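Local coordinates for protein cAMP factor (Mobiluncus curtisii, PDB 6JLC) that probably acts as a pore-forming toxin in the CAMP haemolytic reaction, this chain being the C-terminal part of a longer protein, at residues E10-I15 with V57-Y62; T52-V57 with T64-D69; K171-L174 with R180-Q183; Q183-E188 with N214-T219. One frame throughout, in Å; residues are numbered along the deposited sequence.

Contact 1: E10-I15 with V57-Y62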
# COMPACT_ATOMS: atom_id res chain seq x y z
N GLU A 10 9.37 8.56 25.78
CA GLU A 10 8.30 7.69 25.30
C GLU A 10 7.43 8.39 24.27
O GLU A 10 7.04 7.78 23.26
CB GLU A 10 7.45 7.21 26.49
CG GLU A 10 8.22 6.34 27.49
CD GLU A 10 7.44 6.08 28.78
OE1 GLU A 10 6.46 6.82 29.07
OE2 GLU A 10 7.81 5.12 29.50
N ALA A 11 7.12 9.68 24.49
CA ALA A 11 6.33 10.44 23.52
C ALA A 11 7.06 10.56 22.19
O ALA A 11 6.44 10.45 21.13
CB ALA A 11 5.99 11.82 24.07
N GLN A 12 8.39 10.78 22.22
CA GLN A 12 9.12 10.88 20.97
C GLN A 12 9.15 9.55 20.23
O GLN A 12 9.06 9.52 19.00
CB GLN A 12 10.55 11.39 21.19
CG GLN A 12 11.30 11.59 19.89
CD GLN A 12 10.66 12.67 19.03
OE1 GLN A 12 10.38 13.77 19.51
NE2 GLN A 12 10.42 12.36 17.76
N SER A 13 9.29 8.43 20.96
CA SER A 13 9.27 7.12 20.31
C SER A 13 7.94 6.90 19.60
O SER A 13 7.91 6.38 18.48
CB SER A 13 9.50 5.99 21.32
OG SER A 13 10.68 6.18 22.06
N ALA A 14 6.84 7.28 20.26
CA ALA A 14 5.53 7.16 19.65
C ALA A 14 5.44 7.98 18.37
O ALA A 14 4.96 7.50 17.34
CB ALA A 14 4.45 7.59 20.65
N ILE A 15 5.92 9.23 18.42
CA ILE A 15 5.97 10.06 17.22
C ILE A 15 6.70 9.34 16.10
O ILE A 15 6.22 9.26 14.96
CB ILE A 15 6.63 11.42 17.53
CG1 ILE A 15 5.73 12.25 18.44
CG2 ILE A 15 6.94 12.18 16.23
CD1 ILE A 15 6.37 13.54 18.92
N VAL A 57 3.87 17.93 22.24
CA VAL A 57 3.73 18.77 23.42
C VAL A 57 4.42 18.12 24.61
O VAL A 57 5.13 18.78 25.37
CB VAL A 57 2.23 19.03 23.69
CG1 VAL A 57 2.03 19.64 25.06
CG2 VAL A 57 1.65 19.91 22.60
N VAL A 58 4.22 16.80 24.78
CA VAL A 58 4.87 16.09 25.88
C VAL A 58 6.37 15.98 25.62
O VAL A 58 7.19 16.21 26.53
CB VAL A 58 4.24 14.70 26.07
CG1 VAL A 58 5.01 13.89 27.12
CG2 VAL A 58 2.75 14.81 26.44
N ALA A 59 6.77 15.61 24.40
CA ALA A 59 8.20 15.48 24.11
C ALA A 59 8.93 16.79 24.32
O ALA A 59 10.12 16.79 24.68
CB ALA A 59 8.41 14.97 22.69
N GLY A 60 8.25 17.92 24.12
CA GLY A 60 8.81 19.25 24.31
C GLY A 60 8.85 19.72 25.74
O GLY A 60 9.33 20.83 26.01
N GLY A 61 8.35 18.91 26.68
CA GLY A 61 8.39 19.27 28.08
C GLY A 61 7.23 20.10 28.56
O GLY A 61 7.26 20.57 29.71
N TYR A 62 6.22 20.31 27.73
CA TYR A 62 5.01 20.99 28.13
C TYR A 62 4.02 19.96 28.66
O TYR A 62 4.13 18.76 28.39
CB TYR A 62 4.42 21.78 26.96
CG TYR A 62 5.44 22.67 26.27
CD1 TYR A 62 5.80 23.89 26.81
CD2 TYR A 62 6.05 22.27 25.08
CE1 TYR A 62 6.75 24.70 26.20
CE2 TYR A 62 7.00 23.08 24.45
CZ TYR A 62 7.34 24.29 25.02
OH TYR A 62 8.28 25.11 24.41

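Contact 2: T52-V57 with T64-D69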
# COMPACT_ATOMS: atom_id res chain seq x y z
N THR A 52 0.61 13.27 16.56
CA THR A 52 2.01 13.60 16.81
C THR A 52 2.15 15.01 17.37
O THR A 52 3.06 15.28 18.15
CB THR A 52 2.85 13.42 15.54
OG1 THR A 52 2.32 14.23 14.50
CG2 THR A 52 2.84 11.96 15.08
N GLN A 53 1.23 15.92 17.02
CA GLN A 53 1.24 17.25 17.62
C GLN A 53 0.95 17.18 19.11
O GLN A 53 1.57 17.90 19.91
CB GLN A 53 0.23 18.16 16.91
CG GLN A 53 0.76 18.79 15.62
CD GLN A 53 -0.34 19.27 14.68
OE1 GLN A 53 -1.53 19.12 14.95
NE2 GLN A 53 0.07 19.86 13.56
N SER A 54 0.00 16.34 19.51
CA SER A 54 -0.27 16.16 20.93
C SER A 54 0.91 15.51 21.63
O SER A 54 1.25 15.87 22.77
CB SER A 54 -1.53 15.32 21.13
OG SER A 54 -1.83 15.22 22.51
N LEU A 55 1.55 14.53 20.97
CA LEU A 55 2.74 13.91 21.55
C LEU A 55 3.90 14.89 21.61
O LEU A 55 4.70 14.86 22.56
CB LEU A 55 3.12 12.68 20.74
CG LEU A 55 2.22 11.45 20.94
CD1 LEU A 55 2.36 10.52 19.75
CD2 LEU A 55 2.57 10.74 22.22
N ALA A 56 4.02 15.76 20.60
CA ALA A 56 5.14 16.70 20.57
C ALA A 56 5.08 17.65 21.75
O ALA A 56 6.12 18.14 22.21
CB ALA A 56 5.15 17.47 19.25
N VAL A 57 3.87 17.93 22.24
CA VAL A 57 3.73 18.77 23.42
C VAL A 57 4.42 18.12 24.61
O VAL A 57 5.13 18.78 25.37
CB VAL A 57 2.23 19.03 23.69
CG1 VAL A 57 2.03 19.64 25.06
CG2 VAL A 57 1.65 19.91 22.60
N THR A 64 0.26 18.59 28.85
CA THR A 64 -1.09 18.50 28.32
C THR A 64 -1.89 17.53 29.17
O THR A 64 -1.36 16.52 29.65
CB THR A 64 -1.08 18.04 26.85
OG1 THR A 64 -2.43 17.92 26.39
CG2 THR A 64 -0.37 16.69 26.68
N LEU A 65 -3.17 17.84 29.39
CA LEU A 65 -4.02 16.98 30.18
C LEU A 65 -4.69 15.88 29.36
O LEU A 65 -5.57 15.18 29.87
CB LEU A 65 -5.08 17.81 30.92
CG LEU A 65 -4.52 18.70 32.04
CD1 LEU A 65 -5.64 19.21 32.93
CD2 LEU A 65 -3.45 17.98 32.87
N ALA A 66 -4.27 15.69 28.11
CA ALA A 66 -4.81 14.61 27.28
C ALA A 66 -4.43 13.25 27.87
O ALA A 66 -3.28 13.02 28.26
CB ALA A 66 -4.30 14.74 25.84
N ASN A 67 -5.42 12.36 27.93
CA ASN A 67 -5.29 11.05 28.57
C ASN A 67 -4.17 10.21 27.94
O ASN A 67 -4.24 9.92 26.73
CB ASN A 67 -6.65 10.32 28.47
CG ASN A 67 -6.67 8.97 29.17
OD1 ASN A 67 -5.77 8.14 29.02
ND2 ASN A 67 -7.73 8.73 29.93
N PRO A 68 -3.17 9.76 28.71
CA PRO A 68 -2.04 9.02 28.10
C PRO A 68 -2.41 7.63 27.60
O PRO A 68 -1.87 7.19 26.58
CB PRO A 68 -1.02 8.94 29.24
CG PRO A 68 -1.85 8.93 30.48
CD PRO A 68 -3.04 9.84 30.18
N ASP A 69 -3.27 6.90 28.32
CA ASP A 69 -3.63 5.57 27.85
C ASP A 69 -4.36 5.66 26.52
O ASP A 69 -4.21 4.79 25.66
CB ASP A 69 -4.50 4.86 28.90
CG ASP A 69 -3.72 4.50 30.14
OD1 ASP A 69 -3.05 3.45 30.15
OD2 ASP A 69 -3.78 5.29 31.11
O HOH W 1 -2.95 17.58 23.48

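Contact 3: K171-L174 with R180-Q183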
# COMPACT_ATOMS: atom_id res chain seq x y z
N LYS A 171 16.66 5.04 -19.01
CA LYS A 171 18.00 5.04 -18.45
C LYS A 171 18.97 4.14 -19.18
O LYS A 171 20.18 4.38 -19.11
CB LYS A 171 17.96 4.64 -16.97
CG LYS A 171 17.27 5.67 -16.09
CD LYS A 171 17.70 5.54 -14.63
CE LYS A 171 16.50 5.69 -13.70
NZ LYS A 171 16.37 4.55 -12.75
N GLU A 172 18.49 3.13 -19.90
CA GLU A 172 19.36 2.15 -20.53
C GLU A 172 19.18 1.99 -22.03
O GLU A 172 20.13 1.57 -22.69
CB GLU A 172 19.18 0.77 -19.87
CG GLU A 172 19.60 0.72 -18.42
CD GLU A 172 21.11 0.63 -18.25
OE1 GLU A 172 21.82 0.51 -19.28
OE2 GLU A 172 21.58 0.69 -17.10
N ILE A 173 18.01 2.29 -22.58
CA ILE A 173 17.74 2.05 -24.00
C ILE A 173 17.80 3.34 -24.80
O ILE A 173 18.46 3.41 -25.83
CB ILE A 173 16.38 1.35 -24.18
CG1 ILE A 173 16.27 0.14 -23.25
CG2 ILE A 173 16.19 0.96 -25.64
CD1 ILE A 173 17.33 -0.91 -23.53
N LEU A 174 17.07 4.36 -24.36
CA LEU A 174 17.14 5.65 -25.02
C LEU A 174 18.55 6.22 -24.93
O LEU A 174 19.04 6.85 -25.88
CB LEU A 174 16.13 6.61 -24.41
CG LEU A 174 16.18 8.01 -25.00
CD1 LEU A 174 15.84 8.04 -26.48
CD2 LEU A 174 15.25 8.85 -24.21
N ARG A 180 15.33 2.14 -33.51
CA ARG A 180 14.45 1.00 -33.74
C ARG A 180 14.34 0.11 -32.51
O ARG A 180 13.28 -0.48 -32.26
CB ARG A 180 14.95 0.16 -34.92
CG ARG A 180 14.79 0.82 -36.28
CD ARG A 180 14.82 -0.23 -37.38
NE ARG A 180 16.17 -0.71 -37.66
CZ ARG A 180 16.44 -1.84 -38.31
NH1 ARG A 180 15.45 -2.62 -38.73
NH2 ARG A 180 17.70 -2.18 -38.54
N THR A 181 15.42 -0.01 -31.74
CA THR A 181 15.37 -0.80 -30.51
C THR A 181 14.45 -0.14 -29.49
O THR A 181 13.65 -0.81 -28.83
CB THR A 181 16.78 -0.95 -29.93
OG1 THR A 181 17.66 -1.57 -30.89
CG2 THR A 181 16.75 -1.80 -28.65
N TYR A 182 14.56 1.18 -29.36
CA TYR A 182 13.68 1.92 -28.46
C TYR A 182 12.22 1.78 -28.87
O TYR A 182 11.35 1.53 -28.03
CB TYR A 182 14.09 3.39 -28.46
CG TYR A 182 13.35 4.28 -27.49
CD1 TYR A 182 12.19 4.96 -27.88
CD2 TYR A 182 13.82 4.48 -26.20
CE1 TYR A 182 11.53 5.80 -27.00
CE2 TYR A 182 13.16 5.31 -25.32
CZ TYR A 182 12.01 5.97 -25.72
OH TYR A 182 11.36 6.80 -24.83
N GLN A 183 11.94 1.94 -30.17
CA GLN A 183 10.56 1.94 -30.65
C GLN A 183 9.92 0.56 -30.50
O GLN A 183 8.75 0.45 -30.12
CB GLN A 183 10.52 2.40 -32.11
CG GLN A 183 9.12 2.54 -32.69
CD GLN A 183 9.13 3.21 -34.04
OE1 GLN A 183 9.05 4.44 -34.14
NE2 GLN A 183 9.22 2.41 -35.10

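Contact 4: Q183-E188 with N214-T219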
# COMPACT_ATOMS: atom_id res chain seq x y z
N GLN A 183 11.94 1.94 -30.17
CA GLN A 183 10.56 1.94 -30.65
C GLN A 183 9.92 0.56 -30.50
O GLN A 183 8.75 0.45 -30.12
CB GLN A 183 10.52 2.40 -32.11
CG GLN A 183 9.12 2.54 -32.69
CD GLN A 183 9.13 3.21 -34.04
OE1 GLN A 183 9.05 4.44 -34.14
NE2 GLN A 183 9.22 2.41 -35.10
N THR A 184 10.66 -0.50 -30.82
CA THR A 184 10.16 -1.86 -30.60
C THR A 184 9.75 -2.07 -29.15
O THR A 184 8.69 -2.66 -28.86
CB THR A 184 11.23 -2.87 -30.99
OG1 THR A 184 11.69 -2.58 -32.31
CG2 THR A 184 10.69 -4.31 -30.92
N LEU A 185 10.59 -1.64 -28.21
CA LEU A 185 10.24 -1.79 -26.80
C LEU A 185 8.99 -1.00 -26.46
O LEU A 185 8.11 -1.48 -25.73
CB LEU A 185 11.42 -1.35 -25.92
CG LEU A 185 11.16 -1.38 -24.41
CD1 LEU A 185 10.74 -2.78 -23.96
CD2 LEU A 185 12.37 -0.88 -23.61
N ASN A 186 8.88 0.23 -26.99
CA ASN A 186 7.68 1.03 -26.72
C ASN A 186 6.42 0.32 -27.21
O ASN A 186 5.38 0.37 -26.56
CB ASN A 186 7.82 2.41 -27.36
CG ASN A 186 8.38 3.43 -26.40
OD1 ASN A 186 8.87 3.08 -25.33
ND2 ASN A 186 8.30 4.70 -26.76
N LYS A 187 6.50 -0.36 -28.36
CA LYS A 187 5.36 -1.12 -28.86
C LYS A 187 4.95 -2.21 -27.87
O LYS A 187 3.76 -2.46 -27.65
CB LYS A 187 5.67 -1.72 -30.23
CG LYS A 187 5.83 -0.68 -31.33
CD LYS A 187 6.53 -1.27 -32.55
CE LYS A 187 6.17 -0.52 -33.82
NZ LYS A 187 6.26 0.96 -33.64
N GLU A 188 5.93 -2.86 -27.25
CA GLU A 188 5.59 -3.90 -26.28
C GLU A 188 5.03 -3.29 -25.00
O GLU A 188 4.13 -3.87 -24.38
CB GLU A 188 6.81 -4.76 -25.98
CG GLU A 188 7.34 -5.48 -27.21
CD GLU A 188 6.49 -6.69 -27.59
OE1 GLU A 188 5.60 -7.07 -26.80
OE2 GLU A 188 6.72 -7.25 -28.68
N ASN A 214 8.87 -8.20 -19.62
CA ASN A 214 10.22 -8.52 -19.16
C ASN A 214 11.08 -9.08 -20.29
O ASN A 214 12.26 -8.73 -20.42
CB ASN A 214 10.15 -9.49 -17.98
CG ASN A 214 9.52 -8.85 -16.75
OD1 ASN A 214 9.59 -7.64 -16.57
ND2 ASN A 214 8.89 -9.67 -15.91
N THR A 215 10.49 -9.92 -21.15
CA THR A 215 11.22 -10.45 -22.29
C THR A 215 11.56 -9.36 -23.29
O THR A 215 12.66 -9.35 -23.86
CB THR A 215 10.40 -11.56 -22.95
OG1 THR A 215 10.22 -12.63 -22.02
CG2 THR A 215 11.13 -12.10 -24.20
N ALA A 216 10.63 -8.42 -23.51
CA ALA A 216 10.90 -7.32 -24.43
C ALA A 216 12.02 -6.42 -23.91
O ALA A 216 12.87 -5.97 -24.68
CB ALA A 216 9.63 -6.51 -24.66
N TYR A 217 12.04 -6.15 -22.60
CA TYR A 217 13.11 -5.32 -22.08
C TYR A 217 14.46 -6.02 -22.20
O TYR A 217 15.46 -5.39 -22.58
CB TYR A 217 12.87 -4.92 -20.63
CG TYR A 217 14.02 -4.09 -20.12
CD1 TYR A 217 14.16 -2.76 -20.49
CD2 TYR A 217 15.00 -4.64 -19.30
CE1 TYR A 217 15.23 -1.99 -20.05
CE2 TYR A 217 16.07 -3.89 -18.85
CZ TYR A 217 16.18 -2.56 -19.23
OH TYR A 217 17.24 -1.80 -18.78
N ALA A 218 14.50 -7.32 -21.88
CA ALA A 218 15.73 -8.08 -22.02
C ALA A 218 16.25 -8.04 -23.46
O ALA A 218 17.45 -7.84 -23.68
CB ALA A 218 15.50 -9.53 -21.58
N THR A 219 15.36 -8.21 -24.44
CA THR A 219 15.76 -8.09 -25.84
C THR A 219 16.37 -6.72 -26.13
O THR A 219 17.40 -6.62 -26.81
CB THR A 219 14.55 -8.35 -26.75
OG1 THR A 219 14.06 -9.68 -26.53
CG2 THR A 219 14.93 -8.18 -28.20

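Contact 1: E10-I15 with V57-Y62
Ala11 and Ala59 face one another where helix 8-31 runs past the last turn of helix 41-59, and their CA atoms come within 5.4 Å. The apolar packing centres on the methyl of Ala11. Its CB sits 3.8 Å from Val58 CG1 and 4.2 Å from Ala59 CB, and it also rests on the backbone, with Ala11 CB 3.9 Å from Ala59 N. Small residues on both sides let the two backbones come this close. Val58 offers the CG1 branch, which stands anti to the backbone N (chi1 174°), while Leu55, one turn back on helix 41-59, continues the packing against Ala11, Ala14 and Ile15.

Just beyond this contact the helix stops in a Schellman motif: Gly61, with positive phi, gives Gly61 N to Val58 O (2.9 Å), and Tyr62 N reaches back to Val57 O (3.0 Å).

The polar edge belongs to Gln12. Its chain bends at chi2 (63°), which brings OE1 alongside the methyl of Ala59, 3.9 Å from Ala59 CB. This is a van der Waals touch; the amide NE2 makes its hydrogen bond to Asp16 OD1 of the same helix.

Contact 2: T52-V57 with T64-D69
Thr64 lies in the loop after helix 41-59 and turns its side chain toward Val57 and Ser54, one turn apart on that helix. Its CB lies 3.9 Å from Val57 CG1, and the two branched side chains cross at about a right angle. From CB the chain forks. The methyl branch, CG2, stays with the apolar surface: it is 4.1 Å from Val57 CG1, lies distantly beyond the carbonyl oxygen of Ser54, and also touches Val58. The other branch ends in OG1, which chi1 (178°) swings to the far side of CB from the residue's own nitrogen, and here the contact becomes polar. A water 3.0 Å from Thr64 OG1 is also 2.8 Å from Ser54 OG, so the two hydroxyls are linked through one molecule. Thr64 OG1 additionally takes a long, weak bond from Ala66 N at 3.4 Å, local to the loop. Ala66 then sets its methyl toward the same serine, CB to Ser54 OG at 4.2 Å.

Further on, Asn67 is the N-cap of helix 68-91, its OD1 accepting a hydrogen bond from Leu70 N and a weak one from Asp69 N, while Ser54 reaches that helix at Ile71. With no direct hydrogen bond between the segments, methyl packing and one shared water join the loop to helix 41-59, a contact at the surface that is part apolar and part solvent-mediated.

Contact 3: K171-L174 with R180-Q183
Leu174 CB comes within 3.4 Å of Tyr182 CE2, the closest approach in a contact that is apolar throughout, with no hydrogen bond between the segments. The leucine comes in along the CD2–CE2 side of the ring and then climbs over it. Its chi1 (177°) swings the branch toward the ring and chi2 (63°) sets CD1 over one face of the tyrosine, 4.3 Å from the ring centroid and 23° off the normal. This CH-pi contact is offset toward the rim rather than centred.

Ile173 works lower down, near the root of the tyrosine. Its CG2 lies 3.9 Å from Tyr182 CA and 4.3 Å from Tyr182 CB, and it also meets the methyl of Thr181, CG2 to CG2 at 4.1 Å. One branch of Ile173 thus touches two successive residues of helix 179-197. Ala220 of helix 203-222 touches both Ile173 and Thr181, while Tyr182 also leans on Arg169 and Asp170 a turn earlier in helix 152-173.

Residues 171-173 form a wider pi-type turn in the last part of the chain before it reverses. Helix 179-197 starts within a few residues, giving the closed end of an alpha-alpha hairpin, with helix 203-222 as the third member of a small helical bundle.

Contact 4: Q183-E188 with N214-T219
Leu185 and Ala216 have the nearest CA atoms across the two segments, 183-188 and 214-219, which run antiparallel, 175° between their directions and axes 9.5 Å apart at closest. The Leu185 and Tyr217 side chains meet at a slant. The two methyls of the leucine divide the work: CD1 rests on the opposing backbone, 3.9 Å from Ala216 C, and 4.0 Å from the methyl Ala216 CB, whereas CD2 points to Tyr217. It meets that ring at the edge, near its plane, CD2 to Tyr217 CD1 at 4.1 Å, so the tyrosine presents its rim and not a face. The ring carries on toward helix 152-173, where Ala168, Glu172 and Ile173 touch it.

One turn further along, Glu188 comes to the methyl of Ala216 from a direction roughly at right angles to that of Leu185 CD1. Glu188 CB and CG are each 3.6 Å from Ala216 CB, so the methyl is braced by the aliphatic part of an acidic residue. A bend at chi2 (-76°) turns the carboxylate off this surface, and OE2 makes a salt bridge to Lys191 of the same helix.

Within helix 203-222, Thr219 OG1 donates to Thr215 O at 3.0 Å, approaching from the face opposite to that used by Thr219 N, so one carbonyl carries two bonds. Helices 179-197 and 203-222 thus pack antiparallel here, with helix 152-173 against the tyrosine, as in an antiparallel three-helix bundle.

Overall arrangement
From the N terminus, helix 8-31 is met first by the end of helix 41-59 in contact 1, closing a two-helix loop. Contact 2 opens inside that loop and closes beyond it at 64-69, so the two cross; they share Val57, touch through Leu55 and Thr64, and tie the first two helices to the start of helix 68-91. After the intervening helices, contact 3 closes the short turn from helix 152-173 into helix 179-197. Contact 4 begins at Gln183, where contact 3 ends, and brings in helix 203-222; Tyr217 and Leu185 reach back to Ile173. Centres of contacts 1 and 4 lie about 52 Å apart, on opposite sides of the chain's centre.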